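Local coordinates for sensor protein CpxA (Vibrio parahaemolyticus, PDB 3V67) that probably acts as the membrane-bound histidine kinase of a two-component system, of which this is the periplasmic PAS-fold sensor domain, at residues A26-Y31 with P109-D114; R43-R48 with L68-R73; V58-Y63 with L117-G122. One frame throughout, in Å; residues are numbered along the deposited sequence.

Contact 1 (A26-Y31 with P109-D114)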
ATOM      1  N   ALA A  26       0.436   0.556 -24.086  1.00 38.94           N
ATOM      2  CA  ALA A  26       0.825   1.762 -24.813  1.00 43.35           C
ATOM      3  C   ALA A  26       2.192   1.619 -25.476  1.00 40.47           C
ATOM      4  O   ALA A  26       2.363   1.975 -26.640  1.00 50.40           O
ATOM      5  CB  ALA A  26       0.811   2.964 -23.887  1.00 49.17           C
ATOM      6  N   ILE A  27       3.162   1.105 -24.725  1.00 38.94           N
ATOM      7  CA  ILE A  27       4.504   0.870 -25.250  1.00 39.40           C
ATOM      8  C   ILE A  27       4.458  -0.168 -26.368  1.00 41.35           C
ATOM      9  O   ILE A  27       5.146  -0.037 -27.387  1.00 38.39           O
ATOM     10  CB  ILE A  27       5.475   0.416 -24.135  1.00 32.76           C
ATOM     11  CG1 ILE A  27       5.799   1.586 -23.202  1.00 22.32           C
ATOM     12  CG2 ILE A  27       6.757  -0.146 -24.724  1.00 17.18           C
ATOM     13  CD1 ILE A  27       6.846   1.264 -22.149  1.00 20.67           C
ATOM     14  N   GLN A  28       3.628  -1.190 -26.174  1.00 42.05           N
ATOM     15  CA  GLN A  28       3.420  -2.222 -27.182  1.00 40.39           C
ATOM     16  C   GLN A  28       2.888  -1.637 -28.483  1.00 48.16           C
ATOM     17  O   GLN A  28       3.347  -1.990 -29.566  1.00 52.82           O
ATOM     18  CB  GLN A  28       2.455  -3.290 -26.662  1.00 26.76           C
ATOM     19  CG  GLN A  28       3.130  -4.530 -26.119  1.00 25.56           C
ATOM     20  CD  GLN A  28       2.143  -5.562 -25.626  1.00 34.24           C
ATOM     21  OE1 GLN A  28       2.520  -6.680 -25.279  1.00 39.45           O
ATOM     22  NE2 GLN A  28       0.867  -5.196 -25.602  1.00 40.45           N
ATOM     23  N   ASN A  29       1.913  -0.742 -28.370  1.00 51.44           N
ATOM     24  CA  ASN A  29       1.301  -0.142 -29.550  1.00 58.25           C
ATOM     25  C   ASN A  29       2.173   0.907 -30.230  1.00 59.43           C
ATOM     26  O   ASN A  29       2.124   1.066 -31.450  1.00 72.24           O
ATOM     27  CB  ASN A  29      -0.071   0.445 -29.211  1.00 60.89           C
ATOM     28  CG  ASN A  29      -1.203  -0.494 -29.564  1.00 65.54           C
ATOM     29  OD1 ASN A  29      -1.124  -1.236 -30.545  1.00 63.44           O
ATOM     30  ND2 ASN A  29      -2.266  -0.473 -28.765  1.00 68.93           N
ATOM     31  N   LYS A  30       2.970   1.619 -29.441  1.00 43.79           N
ATOM     32  CA  LYS A  30       3.841   2.655 -29.983  1.00 35.69           C
ATOM     33  C   LYS A  30       4.938   2.069 -30.864  1.00 41.18           C
ATOM     34  O   LYS A  30       5.240   2.600 -31.935  1.00 48.15           O
ATOM     35  CB  LYS A  30       4.469   3.478 -28.861  1.00 32.54           C
ATOM     36  CG  LYS A  30       5.524   4.451 -29.354  1.00 37.59           C
ATOM     37  CD  LYS A  30       5.932   5.438 -28.279  1.00 42.81           C
ATOM     38  CE  LYS A  30       6.930   6.443 -28.829  1.00 47.26           C
ATOM     39  NZ  LYS A  30       7.258   7.498 -27.835  1.00 56.58           N
ATOM     40  N   TYR A  31       5.528   0.968 -30.413  1.00 42.82           N
ATOM     41  CA  TYR A  31       6.657   0.371 -31.114  1.00 43.50           C
ATOM     42  C   TYR A  31       6.277  -0.897 -31.865  1.00 45.87           C
ATOM     43  O   TYR A  31       7.119  -1.765 -32.093  1.00 41.63           O
ATOM     44  CB  TYR A  31       7.788   0.079 -30.129  1.00 36.24           C
ATOM     45  CG  TYR A  31       8.281   1.314 -29.416  1.00 30.01           C
ATOM     46  CD1 TYR A  31       7.796   1.656 -28.161  1.00 42.01           C
ATOM     47  CD2 TYR A  31       9.218   2.147 -30.006  1.00 30.48           C
ATOM     48  CE1 TYR A  31       8.241   2.790 -27.509  1.00 47.06           C
ATOM     49  CE2 TYR A  31       9.670   3.282 -29.365  1.00 44.26           C
ATOM     50  CZ  TYR A  31       9.179   3.601 -28.117  1.00 51.55           C
ATOM     51  OH  TYR A  31       9.629   4.734 -27.477  1.00 59.24           O
ATOM     52  N   PRO A 109       3.642  -9.331 -18.728  1.00 23.57           N
ATOM     53  CA  PRO A 109       4.076  -9.744 -20.067  1.00 16.38           C
ATOM     54  C   PRO A 109       4.038  -8.594 -21.065  1.00 19.41           C
ATOM     55  O   PRO A 109       3.179  -7.721 -20.969  1.00 24.83           O
ATOM     56  CB  PRO A 109       3.057 -10.819 -20.450  1.00 17.14           C
ATOM     57  CG  PRO A 109       1.877 -10.576 -19.562  1.00 22.52           C
ATOM     58  CD  PRO A 109       2.442 -10.058 -18.283  1.00 23.83           C
ATOM     59  N   ILE A 110       4.975  -8.591 -22.005  1.00 16.92           N
ATOM     60  CA  ILE A 110       4.996  -7.577 -23.049  1.00 18.11           C
ATOM     61  C   ILE A 110       5.572  -8.158 -24.333  1.00 20.76           C
ATOM     62  O   ILE A 110       6.393  -9.067 -24.297  1.00 24.14           O
ATOM     63  CB  ILE A 110       5.785  -6.318 -22.611  1.00 20.40           C
ATOM     64  CG1 ILE A 110       5.439  -5.121 -23.504  1.00 15.51           C
ATOM     65  CG2 ILE A 110       7.286  -6.589 -22.594  1.00 10.41           C
ATOM     66  CD1 ILE A 110       6.081  -3.816 -23.067  1.00 15.56           C
ATOM     67  N   VAL A 111       5.114  -7.654 -25.472  1.00 25.50           N
ATOM     68  CA  VAL A 111       5.633  -8.108 -26.753  1.00 25.14           C
ATOM     69  C   VAL A 111       6.293  -6.952 -27.487  1.00 26.66           C
ATOM     70  O   VAL A 111       5.630  -5.985 -27.873  1.00 24.59           O
ATOM     71  CB  VAL A 111       4.533  -8.713 -27.643  1.00 26.58           C
ATOM     72  CG1 VAL A 111       5.098  -9.067 -29.010  1.00 17.89           C
ATOM     73  CG2 VAL A 111       3.919  -9.937 -26.976  1.00 21.44           C
ATOM     74  N   LEU A 112       7.604  -7.062 -27.673  1.00 18.60           N
ATOM     75  CA  LEU A 112       8.371  -6.043 -28.370  1.00 18.34           C
ATOM     76  C   LEU A 112       9.236  -6.701 -29.431  1.00 24.69           C
ATOM     77  O   LEU A 112       9.945  -7.664 -29.141  1.00 34.48           O
ATOM     78  CB  LEU A 112       9.245  -5.265 -27.382  1.00 17.09           C
ATOM     79  CG  LEU A 112       8.521  -4.490 -26.274  1.00 17.85           C
ATOM     80  CD1 LEU A 112       9.526  -3.764 -25.391  1.00 20.72           C
ATOM     81  CD2 LEU A 112       7.508  -3.512 -26.856  1.00 12.33           C
ATOM     82  N   ALA A 113       9.169  -6.178 -30.653  1.00 21.43           N
ATOM     83  CA  ALA A 113       9.907  -6.729 -31.791  1.00 27.27           C
ATOM     84  C   ALA A 113       9.609  -8.213 -32.011  1.00 26.70           C
ATOM     85  O   ALA A 113      10.520  -9.005 -32.250  1.00 28.53           O
ATOM     86  CB  ALA A 113      11.408  -6.501 -31.620  1.00 27.29           C
ATOM     87  N   ASP A 114       8.330  -8.576 -31.923  1.00 28.45           N
ATOM     88  CA  ASP A 114       7.889  -9.965 -32.053  1.00 34.09           C
ATOM     89  C   ASP A 114       8.572 -10.912 -31.065  1.00 32.30           C
ATOM     90  O   ASP A 114       8.687 -12.109 -31.320  1.00 39.63           O
ATOM     91  CB  ASP A 114       8.067 -10.469 -33.488  1.00 40.98           C
ATOM     92  CG  ASP A 114       6.842 -10.223 -34.348  1.00 58.57           C
ATOM     93  OD1 ASP A 114       5.714 -10.333 -33.823  1.00 65.35           O
ATOM     94  OD2 ASP A 114       7.004  -9.923 -35.549  1.00 66.25           O
TER
HETATM   95  O   HOH W   1       4.903  -3.948 -29.937  1.00 37.61           O
HETATM   96  O   HOH W   2       7.390  -4.108 -31.247  1.00 45.85           O

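Contact 2 (R43-R48 with L68-R73)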
ATOM      1  N   ARG A  43      15.226   3.485 -27.347  1.00 46.50           N
ATOM      2  CA  ARG A  43      14.224   4.549 -27.416  1.00 53.62           C
ATOM      3  C   ARG A  43      13.449   4.724 -26.110  1.00 51.95           C
ATOM      4  O   ARG A  43      13.320   5.836 -25.602  1.00 54.87           O
ATOM      5  CB  ARG A  43      13.233   4.285 -28.552  1.00 64.07           C
ATOM      6  CG  ARG A  43      13.609   4.882 -29.897  1.00 71.50           C
ATOM      7  CD  ARG A  43      12.517   4.604 -30.919  1.00 79.25           C
ATOM      8  NE  ARG A  43      12.809   5.171 -32.231  1.00 90.75           N
ATOM      9  CZ  ARG A  43      12.086   4.935 -33.321  1.00 95.32           C
ATOM     10  NH1 ARG A  43      11.027   4.137 -33.257  1.00 94.70           N
ATOM     11  NH2 ARG A  43      12.422   5.492 -34.477  1.00 96.61           N
ATOM     12  N   VAL A  44      12.925   3.620 -25.588  1.00 46.79           N
ATOM     13  CA  VAL A  44      12.133   3.635 -24.362  1.00 45.14           C
ATOM     14  C   VAL A  44      12.910   4.216 -23.193  1.00 43.86           C
ATOM     15  O   VAL A  44      12.416   5.084 -22.475  1.00 48.44           O
ATOM     16  CB  VAL A  44      11.633   2.215 -23.988  1.00 33.17           C
ATOM     17  CG1 VAL A  44      11.258   2.144 -22.516  1.00 31.97           C
ATOM     18  CG2 VAL A  44      10.454   1.821 -24.862  1.00 28.08           C
ATOM     19  N   GLU A  45      14.138   3.748 -23.019  1.00 42.22           N
ATOM     20  CA  GLU A  45      14.963   4.206 -21.908  1.00 46.04           C
ATOM     21  C   GLU A  45      15.555   5.590 -22.171  1.00 55.69           C
ATOM     22  O   GLU A  45      16.092   6.234 -21.264  1.00 51.67           O
ATOM     23  CB  GLU A  45      16.059   3.186 -21.620  1.00 39.59           C
ATOM     24  CG  GLU A  45      15.476   1.855 -21.153  1.00 41.04           C
ATOM     25  CD  GLU A  45      16.513   0.763 -21.055  1.00 50.01           C
ATOM     26  OE1 GLU A  45      16.641   0.169 -19.963  1.00 58.99           O
ATOM     27  OE2 GLU A  45      17.196   0.497 -22.070  1.00 45.94           O
ATOM     28  N   GLY A  46      15.436   6.051 -23.412  1.00 58.11           N
ATOM     29  CA  GLY A  46      15.955   7.349 -23.797  1.00 57.74           C
ATOM     30  C   GLY A  46      15.210   8.515 -23.180  1.00 59.25           C
ATOM     31  O   GLY A  46      15.753   9.613 -23.080  1.00 65.83           O
ATOM     32  N   ASN A  47      13.968   8.291 -22.760  1.00 56.26           N
ATOM     33  CA  ASN A  47      13.146   9.387 -22.260  1.00 64.01           C
ATOM     34  C   ASN A  47      13.471   9.855 -20.839  1.00 63.69           C
ATOM     35  O   ASN A  47      12.904  10.841 -20.366  1.00 61.33           O
ATOM     36  CB  ASN A  47      11.656   9.072 -22.408  1.00 65.27           C
ATOM     37  CG  ASN A  47      11.056   9.684 -23.662  1.00 70.35           C
ATOM     38  OD1 ASN A  47      11.572  10.671 -24.190  1.00 72.59           O
ATOM     39  ND2 ASN A  47       9.962   9.105 -24.143  1.00 68.94           N
ATOM     40  N   ARG A  48      14.385   9.160 -20.166  1.00 53.61           N
ATOM     41  CA  ARG A  48      14.826   9.579 -18.835  1.00 44.76           C
ATOM     42  C   ARG A  48      15.937  10.619 -18.921  1.00 38.88           C
ATOM     43  O   ARG A  48      16.908  10.444 -19.658  1.00 40.39           O
ATOM     44  CB  ARG A  48      15.294   8.384 -18.012  1.00 44.01           C
ATOM     45  CG  ARG A  48      14.169   7.493 -17.537  1.00 48.52           C
ATOM     46  CD  ARG A  48      14.697   6.423 -16.608  1.00 46.08           C
ATOM     47  NE  ARG A  48      15.225   6.988 -15.372  1.00 34.10           N
ATOM     48  CZ  ARG A  48      14.465   7.345 -14.343  1.00 31.00           C
ATOM     49  NH1 ARG A  48      13.151   7.201 -14.419  1.00 35.75           N
ATOM     50  NH2 ARG A  48      15.012   7.846 -13.244  1.00 31.46           N
ATOM     51  N   LEU A  68      17.237  -6.881 -19.249  1.00 36.93           N
ATOM     52  CA  LEU A  68      17.613  -6.289 -20.527  1.00 30.47           C
ATOM     53  C   LEU A  68      17.567  -4.774 -20.456  1.00 37.76           C
ATOM     54  O   LEU A  68      16.499  -4.185 -20.319  1.00 48.03           O
ATOM     55  CB  LEU A  68      16.677  -6.760 -21.633  1.00 22.70           C
ATOM     56  CG  LEU A  68      16.472  -8.265 -21.745  1.00 24.38           C
ATOM     57  CD1 LEU A  68      15.533  -8.588 -22.898  1.00 21.57           C
ATOM     58  CD2 LEU A  68      17.805  -8.973 -21.915  1.00 22.83           C
ATOM     59  N   THR A  69      18.732  -4.145 -20.561  1.00 46.62           N
ATOM     60  CA  THR A  69      18.828  -2.691 -20.514  1.00 54.94           C
ATOM     61  C   THR A  69      20.144  -2.213 -21.105  1.00 66.43           C
ATOM     62  O   THR A  69      21.132  -2.943 -21.094  1.00 68.09           O
ATOM     63  CB  THR A  69      18.678  -2.168 -19.062  1.00 53.13           C
ATOM     64  OG1 THR A  69      18.570  -0.738 -19.062  1.00 55.79           O
ATOM     65  CG2 THR A  69      19.873  -2.597 -18.217  1.00 50.60           C
ATOM     66  N   THR A  70      20.142  -0.998 -21.643  1.00 80.87           N
ATOM     67  CA  THR A  70      21.383  -0.314 -21.958  1.00 94.23           C
ATOM     68  C   THR A  70      21.822   0.271 -20.632  1.00108.22           C
ATOM     69  O   THR A  70      20.994   0.843 -19.930  1.00111.88           O
ATOM     70  CB  THR A  70      21.150   0.845 -22.949  1.00 89.17           C
ATOM     71  OG1 THR A  70      20.864   2.042 -22.217  1.00 87.32           O
ATOM     72  CG2 THR A  70      19.986   0.533 -23.877  1.00 81.89           C
ATOM     73  N   ASP A  71      23.090   0.137 -20.259  1.00117.35           N
ATOM     74  CA  ASP A  71      23.483   0.561 -18.913  1.00124.48           C
ATOM     75  C   ASP A  71      23.100   2.007 -18.570  1.00116.49           C
ATOM     76  O   ASP A  71      23.413   2.934 -19.312  1.00118.30           O
ATOM     77  CB  ASP A  71      24.975   0.347 -18.675  1.00136.98           C
ATOM     78  CG  ASP A  71      25.360   0.536 -17.225  1.00145.89           C
ATOM     79  OD1 ASP A  71      25.532  -0.479 -16.519  1.00148.22           O
ATOM     80  OD2 ASP A  71      25.476   1.698 -16.785  1.00150.01           O
ATOM     81  N   LYS A  72      22.411   2.182 -17.444  1.00104.17           N
ATOM     82  CA  LYS A  72      21.929   3.502 -17.042  1.00 97.72           C
ATOM     83  C   LYS A  72      22.669   4.072 -15.824  1.00 94.08           C
ATOM     84  O   LYS A  72      23.108   3.332 -14.939  1.00 95.97           O
ATOM     85  CB  LYS A  72      20.411   3.480 -16.803  1.00 87.53           C
ATOM     86  CG  LYS A  72      19.683   4.745 -17.264  1.00 79.22           C
ATOM     87  CD  LYS A  72      18.169   4.598 -17.158  1.00 74.19           C
ATOM     88  CE  LYS A  72      17.513   4.598 -18.534  1.00 75.69           C
ATOM     89  NZ  LYS A  72      16.054   4.289 -18.459  1.00 72.88           N
ATOM     90  N   ARG A  73      22.780   5.398 -15.808  1.00 85.05           N
ATOM     91  CA  ARG A  73      23.475   6.198 -14.794  1.00 82.66           C
ATOM     92  C   ARG A  73      23.372   5.706 -13.343  1.00 76.62           C
ATOM     93  O   ARG A  73      24.260   5.970 -12.531  1.00 72.70           O
ATOM     94  CB  ARG A  73      22.974   7.648 -14.867  1.00 79.06           C
ATOM     95  CG  ARG A  73      22.680   8.161 -16.280  1.00 72.85           C
ATOM     96  CD  ARG A  73      21.207   7.990 -16.654  1.00 64.31           C
ATOM     97  NE  ARG A  73      20.822   8.872 -17.751  1.00 63.69           N
ATOM     98  CZ  ARG A  73      19.599   8.933 -18.271  1.00 63.00           C
ATOM     99  NH1 ARG A  73      18.630   8.158 -17.800  1.00 61.58           N
ATOM    100  NH2 ARG A  73      19.343   9.773 -19.266  1.00 62.17           N
TER
HETATM  101  O   HOH W   3      15.457  -2.179 -18.704  1.00 44.27           O

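Contact 3 (V58-Y63 with L117-G122)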
ATOM      1  N   VAL A  58      11.133   2.214 -16.459  1.00 32.52           N
ATOM      2  CA  VAL A  58      10.705   0.928 -16.995  1.00 28.78           C
ATOM      3  C   VAL A  58      11.888  -0.012 -17.234  1.00 30.36           C
ATOM      4  O   VAL A  58      12.851   0.352 -17.906  1.00 41.44           O
ATOM      5  CB  VAL A  58       9.899   1.108 -18.296  1.00 31.67           C
ATOM      6  CG1 VAL A  58       9.625  -0.235 -18.938  1.00 35.10           C
ATOM      7  CG2 VAL A  58       8.594   1.843 -18.011  1.00 29.73           C
ATOM      8  N   PHE A  59      11.813  -1.212 -16.660  1.00 27.47           N
ATOM      9  CA  PHE A  59      12.832  -2.239 -16.863  1.00 26.80           C
ATOM     10  C   PHE A  59      12.259  -3.388 -17.684  1.00 24.31           C
ATOM     11  O   PHE A  59      11.045  -3.562 -17.767  1.00 23.28           O
ATOM     12  CB  PHE A  59      13.295  -2.825 -15.531  1.00 38.11           C
ATOM     13  CG  PHE A  59      14.239  -1.949 -14.750  1.00 44.09           C
ATOM     14  CD1 PHE A  59      15.611  -2.073 -14.902  1.00 43.31           C
ATOM     15  CD2 PHE A  59      13.754  -1.040 -13.824  1.00 45.85           C
ATOM     16  CE1 PHE A  59      16.478  -1.293 -14.159  1.00 36.39           C
ATOM     17  CE2 PHE A  59      14.618  -0.256 -13.080  1.00 46.72           C
ATOM     18  CZ  PHE A  59      15.980  -0.383 -13.248  1.00 39.86           C
ATOM     19  N   PHE A  60      13.143  -4.194 -18.260  1.00 22.45           N
ATOM     20  CA  PHE A  60      12.724  -5.358 -19.022  1.00 18.97           C
ATOM     21  C   PHE A  60      13.562  -6.572 -18.661  1.00 15.62           C
ATOM     22  O   PHE A  60      14.694  -6.440 -18.209  1.00 24.60           O
ATOM     23  CB  PHE A  60      12.831  -5.085 -20.523  1.00 17.26           C
ATOM     24  CG  PHE A  60      11.896  -4.016 -21.010  1.00 21.28           C
ATOM     25  CD1 PHE A  60      10.561  -4.303 -21.237  1.00 13.88           C
ATOM     26  CD2 PHE A  60      12.349  -2.726 -21.238  1.00 20.80           C
ATOM     27  CE1 PHE A  60       9.692  -3.323 -21.679  1.00 18.79           C
ATOM     28  CE2 PHE A  60      11.489  -1.745 -21.685  1.00 18.43           C
ATOM     29  CZ  PHE A  60      10.157  -2.045 -21.907  1.00 20.96           C
ATOM     30  N   SER A  61      12.994  -7.755 -18.862  1.00 14.50           N
ATOM     31  CA  SER A  61      13.747  -8.993 -18.739  1.00 15.92           C
ATOM     32  C   SER A  61      13.160 -10.017 -19.692  1.00 20.47           C
ATOM     33  O   SER A  61      12.100  -9.787 -20.275  1.00 25.61           O
ATOM     34  CB  SER A  61      13.697  -9.527 -17.307  1.00 22.61           C
ATOM     35  OG  SER A  61      12.520 -10.290 -17.085  1.00 21.46           O
ATOM     36  N   ASP A  62      13.851 -11.136 -19.868  1.00 21.50           N
ATOM     37  CA  ASP A  62      13.296 -12.226 -20.659  1.00 31.17           C
ATOM     38  C   ASP A  62      12.658 -13.256 -19.733  1.00 34.05           C
ATOM     39  O   ASP A  62      12.460 -12.989 -18.547  1.00 34.27           O
ATOM     40  CB  ASP A  62      14.354 -12.867 -21.573  1.00 23.21           C
ATOM     41  CG  ASP A  62      15.601 -13.309 -20.825  1.00 31.42           C
ATOM     42  OD1 ASP A  62      15.495 -13.737 -19.657  1.00 38.09           O
ATOM     43  OD2 ASP A  62      16.699 -13.231 -21.417  1.00 36.61           O
ATOM     44  N   TYR A  63      12.342 -14.426 -20.274  1.00 28.57           N
ATOM     45  CA  TYR A  63      11.801 -15.513 -19.470  1.00 27.38           C
ATOM     46  C   TYR A  63      12.896 -16.485 -19.051  1.00 30.93           C
ATOM     47  O   TYR A  63      12.625 -17.657 -18.792  1.00 33.25           O
ATOM     48  CB  TYR A  63      10.714 -16.261 -20.237  1.00 22.17           C
ATOM     49  CG  TYR A  63       9.413 -15.506 -20.370  1.00 15.43           C
ATOM     50  CD1 TYR A  63       8.405 -15.654 -19.430  1.00 15.27           C
ATOM     51  CD2 TYR A  63       9.192 -14.648 -21.438  1.00 24.63           C
ATOM     52  CE1 TYR A  63       7.210 -14.967 -19.550  1.00 18.80           C
ATOM     53  CE2 TYR A  63       8.000 -13.959 -21.569  1.00 19.69           C
ATOM     54  CZ  TYR A  63       7.015 -14.122 -20.623  1.00 16.45           C
ATOM     55  OH  TYR A  63       5.833 -13.436 -20.754  1.00 31.84           O
ATOM     56  N   LEU A 117       8.639 -10.790 -23.841  1.00 21.24           N
ATOM     57  CA  LEU A 117       9.476 -10.356 -22.731  1.00 17.66           C
ATOM     58  C   LEU A 117       8.622  -9.983 -21.529  1.00 19.95           C
ATOM     59  O   LEU A 117       7.401 -10.148 -21.541  1.00 21.13           O
ATOM     60  CB  LEU A 117      10.309  -9.145 -23.149  1.00 20.52           C
ATOM     61  CG  LEU A 117      11.110  -9.292 -24.442  1.00 25.54           C
ATOM     62  CD1 LEU A 117      11.773  -7.974 -24.803  1.00 35.69           C
ATOM     63  CD2 LEU A 117      12.141 -10.406 -24.309  1.00 20.92           C
ATOM     64  N   LEU A 118       9.274  -9.463 -20.495  1.00 18.82           N
ATOM     65  CA  LEU A 118       8.581  -9.041 -19.287  1.00 15.98           C
ATOM     66  C   LEU A 118       8.970  -7.618 -18.914  1.00 19.87           C
ATOM     67  O   LEU A 118      10.138  -7.238 -18.991  1.00 22.19           O
ATOM     68  CB  LEU A 118       8.888 -10.003 -18.139  1.00 17.74           C
ATOM     69  CG  LEU A 118       8.463 -11.449 -18.400  1.00 17.87           C
ATOM     70  CD1 LEU A 118       9.302 -12.405 -17.579  1.00 19.74           C
ATOM     71  CD2 LEU A 118       6.979 -11.631 -18.093  1.00 13.03           C
ATOM     72  N   MET A 119       7.975  -6.837 -18.514  1.00 18.07           N
ATOM     73  CA  MET A 119       8.158  -5.439 -18.165  1.00 11.21           C
ATOM     74  C   MET A 119       8.016  -5.249 -16.662  1.00 16.30           C
ATOM     75  O   MET A 119       7.236  -5.941 -15.997  1.00 15.76           O
ATOM     76  CB  MET A 119       7.134  -4.568 -18.899  1.00 12.35           C
ATOM     77  CG  MET A 119       7.445  -3.076 -18.872  1.00 17.27           C
ATOM     78  SD  MET A 119       6.079  -2.053 -19.462  1.00 13.44           S
ATOM     79  CE  MET A 119       5.117  -1.894 -17.965  1.00 10.84           C
ATOM     80  N   TYR A 120       8.783  -4.304 -16.138  1.00 16.78           N
ATOM     81  CA  TYR A 120       8.789  -3.999 -14.720  1.00 20.85           C
ATOM     82  C   TYR A 120       8.819  -2.486 -14.572  1.00 21.26           C
ATOM     83  O   TYR A 120       9.196  -1.774 -15.505  1.00 16.35           O
ATOM     84  CB  TYR A 120      10.035  -4.579 -14.055  1.00 20.97           C
ATOM     85  CG  TYR A 120      10.294  -6.048 -14.304  1.00 19.79           C
ATOM     86  CD1 TYR A 120       9.988  -7.000 -13.337  1.00 24.93           C
ATOM     87  CD2 TYR A 120      10.875  -6.484 -15.491  1.00 17.56           C
ATOM     88  CE1 TYR A 120      10.238  -8.345 -13.551  1.00 22.68           C
ATOM     89  CE2 TYR A 120      11.123  -7.829 -15.717  1.00 17.76           C
ATOM     90  CZ  TYR A 120      10.805  -8.753 -14.745  1.00 18.47           C
ATOM     91  OH  TYR A 120      11.051 -10.089 -14.962  1.00 23.61           O
ATOM     92  N   VAL A 121       8.431  -1.994 -13.402  1.00 28.85           N
ATOM     93  CA  VAL A 121       8.474  -0.561 -13.135  1.00 32.18           C
ATOM     94  C   VAL A 121       9.113  -0.286 -11.778  1.00 31.84           C
ATOM     95  O   VAL A 121       8.666  -0.801 -10.754  1.00 39.25           O
ATOM     96  CB  VAL A 121       7.064   0.080 -13.188  1.00 25.34           C
ATOM     97  CG1 VAL A 121       7.139   1.552 -12.840  1.00 21.37           C
ATOM     98  CG2 VAL A 121       6.441  -0.104 -14.561  1.00 28.36           C
ATOM     99  N   GLY A 122      10.168   0.520 -11.783  1.00 27.45           N
ATOM    100  CA  GLY A 122      10.820   0.944 -10.562  1.00 32.53           C
ATOM    101  C   GLY A 122      10.447   2.378 -10.256  1.00 33.99           C
ATOM    102  O   GLY A 122      10.283   3.190 -11.161  1.00 30.82           O
TER
HETATM  103  O   HOH W   4       5.473 -12.135 -22.988  1.00 22.26           O

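Contact 1 (A26-Y31 with P109-D114)
Gln28 leaves helix 14-30 with a first torsion of -98°, well off any staggered position, and then runs fully extended, which carries its amide across to the main chain of strand 109-112. There OE1 accepts the N-H of Val111, 2.8 Å from Gln28 OE1 to Val111 N; the donor sits in the carbonyl plane on a lone pair, and the bond is bent to 143° at the hydrogen. On the way, the Gln28 methylene CG slides past Ile110 in the opposite direction, 3.5 Å from Ile110 CG1. Next to it is an apolar patch. Ile27 starts out toward the strand, and its CG2 meets the ends of two side chains, 4.1 Å from Ile110 CD1 and the same distance, 4.1 Å, from Leu112 CD2. A water lies between Gln28 O and Val111 O, while another bridges Tyr31 O and Ala113 N past the helix end, so part of the polar contact runs through water. Tyr31 OH bonds to Asp137 O of the second subunit. Helix 26-30 and strand 109-112 run 11° from parallel and approach to 8.1 Å at the closest, packing helix 14-30 against the sheet of the PAS-fold sensor domain. Leu112 also packs on Leu37 and Ile40 of helix 37-46, and Ile110 leans on Phe60 of strand 57-61 and pairs through its backbone with Leu117 of strand 115-124.

Contact 2 (R43-R48 with L68-R73)
Glu45, near the end of helix 37-46, points at the loop after strand 67-68 and reaches it with both carboxylate oxygens. Thr69 OG1 lies 2.3 Å from Glu45 OE1, too short for a reliable hydrogen bond, so the detail of this pair is doubtful. OE2 takes a weak but nearly straight bond from the loop backbone, Thr70 N to Glu45 OE2 at 3.3 Å and 175°. A water links Glu45 OE1 to Leu68 O as well, so the carboxylate faces the turn of loop from Leu68 to Thr70. Lys72 fills the other half of this close-packed part. Bent at its third torsion (-113°), it lays its tip against the aliphatic stems, with NZ 3.3 Å from Glu45 CB and 3.1 Å from Arg48 CD, and makes a weak hydrogen bond, Lys72 NZ to Glu45 O. In this periplasmic PAS-type domain the contact joins a helix packed against the sheet to the connection between edge strand 67-68 and helix 75-87. Arg48 crosses Lys72 at about a right angle, and its guanidinium turns elsewhere, to the carbonyls of Arg55 and Asp53; the nearby Glu45 carboxylate may ease the closeness of the two positive groups. Toward solvent the fit thins to Arg73, an exposed side chain whose NH2 donates to Arg48 O at 2.6 Å, approaching from above the carbonyl plane by 44°.

Contact 3 (V58-Y63 with L117-G122)
Strands 58-61 and 117-122 run antiparallel at 149° in the sheet of the PAS-fold sensor domain, and Phe59 with Tyr120 and Ser61 with Leu118 form hydrogen-bonded pairs, each closed by two N-H...O bonds; Phe59 N to Tyr120 O and Ser61 N to Leu118 O both measure 2.9 Å. The non-hydrogen-bonded pairs Val58 with Val121 and Phe60 with Met119 turn their side chains to one face of the sheet. There the Met119 CG methylene touches two neighbours of the other strand, 3.6 Å from Val58 CG1 and 3.6 Å from Phe60 CE1. Its sulfur makes a Met-aromatic contact with the Phe60 ring, an oblique one. The other face carries Phe59, Ser61, Leu118 and Tyr120, with Phe59 and Tyr120 touching through their CB atoms. Tyr120 lies along the neighbouring strand, so that its edge meets Phe59 O and its hydroxyl reaches Ser61 diagonally: Tyr120 OH stands 2.6 Å from Ser61 OG, and either could donate. Ser61 OG gets there by sitting between its own backbone N and carbonyl carbon (chi1 84°). Just past the strand, Tyr63 swings back and takes the Leu118 CD1 methyl over its ring face, 3.9 Å from CD1 to the ring centroid, while a water joins Tyr63 OH, 2.6 Å away, to Leu117 O. Asp62, between Ser61 and Tyr63 in the chain, bonds through its carboxylate to Asn64 N and Asn66 ND2. Four backbone bonds and one short bond shared by two buried hydroxyls thus place polar groups within the sheet, with largely apolar side chains toward helix 75-87 on the Phe59 and Tyr120 face and helix 37-46 on the Phe60 face.

Overall arrangement
All three contacts belong to the one periplasmic domain and meet around its antiparallel sheet. Contact 3 is near the middle, its centre about 12 Å from the centres of contacts 1 and 2, which are about 16 Å apart. Strands 102-112 and 115-124 neighbour each other, linking contacts 1 and 3, while Leu68 continues the sheet from Phe60, linking contacts 2 and 3. Tyr31, just past helix 14-30, packs on Arg43 and Val44, and Ile27 on Val44. Along the chain, contact 2 is nested within the loop closed by contact 1, and contact 3 interleaves with both. Helices and sheet thus form one compact sensor domain, with the second subunit against contacts 1 and 2.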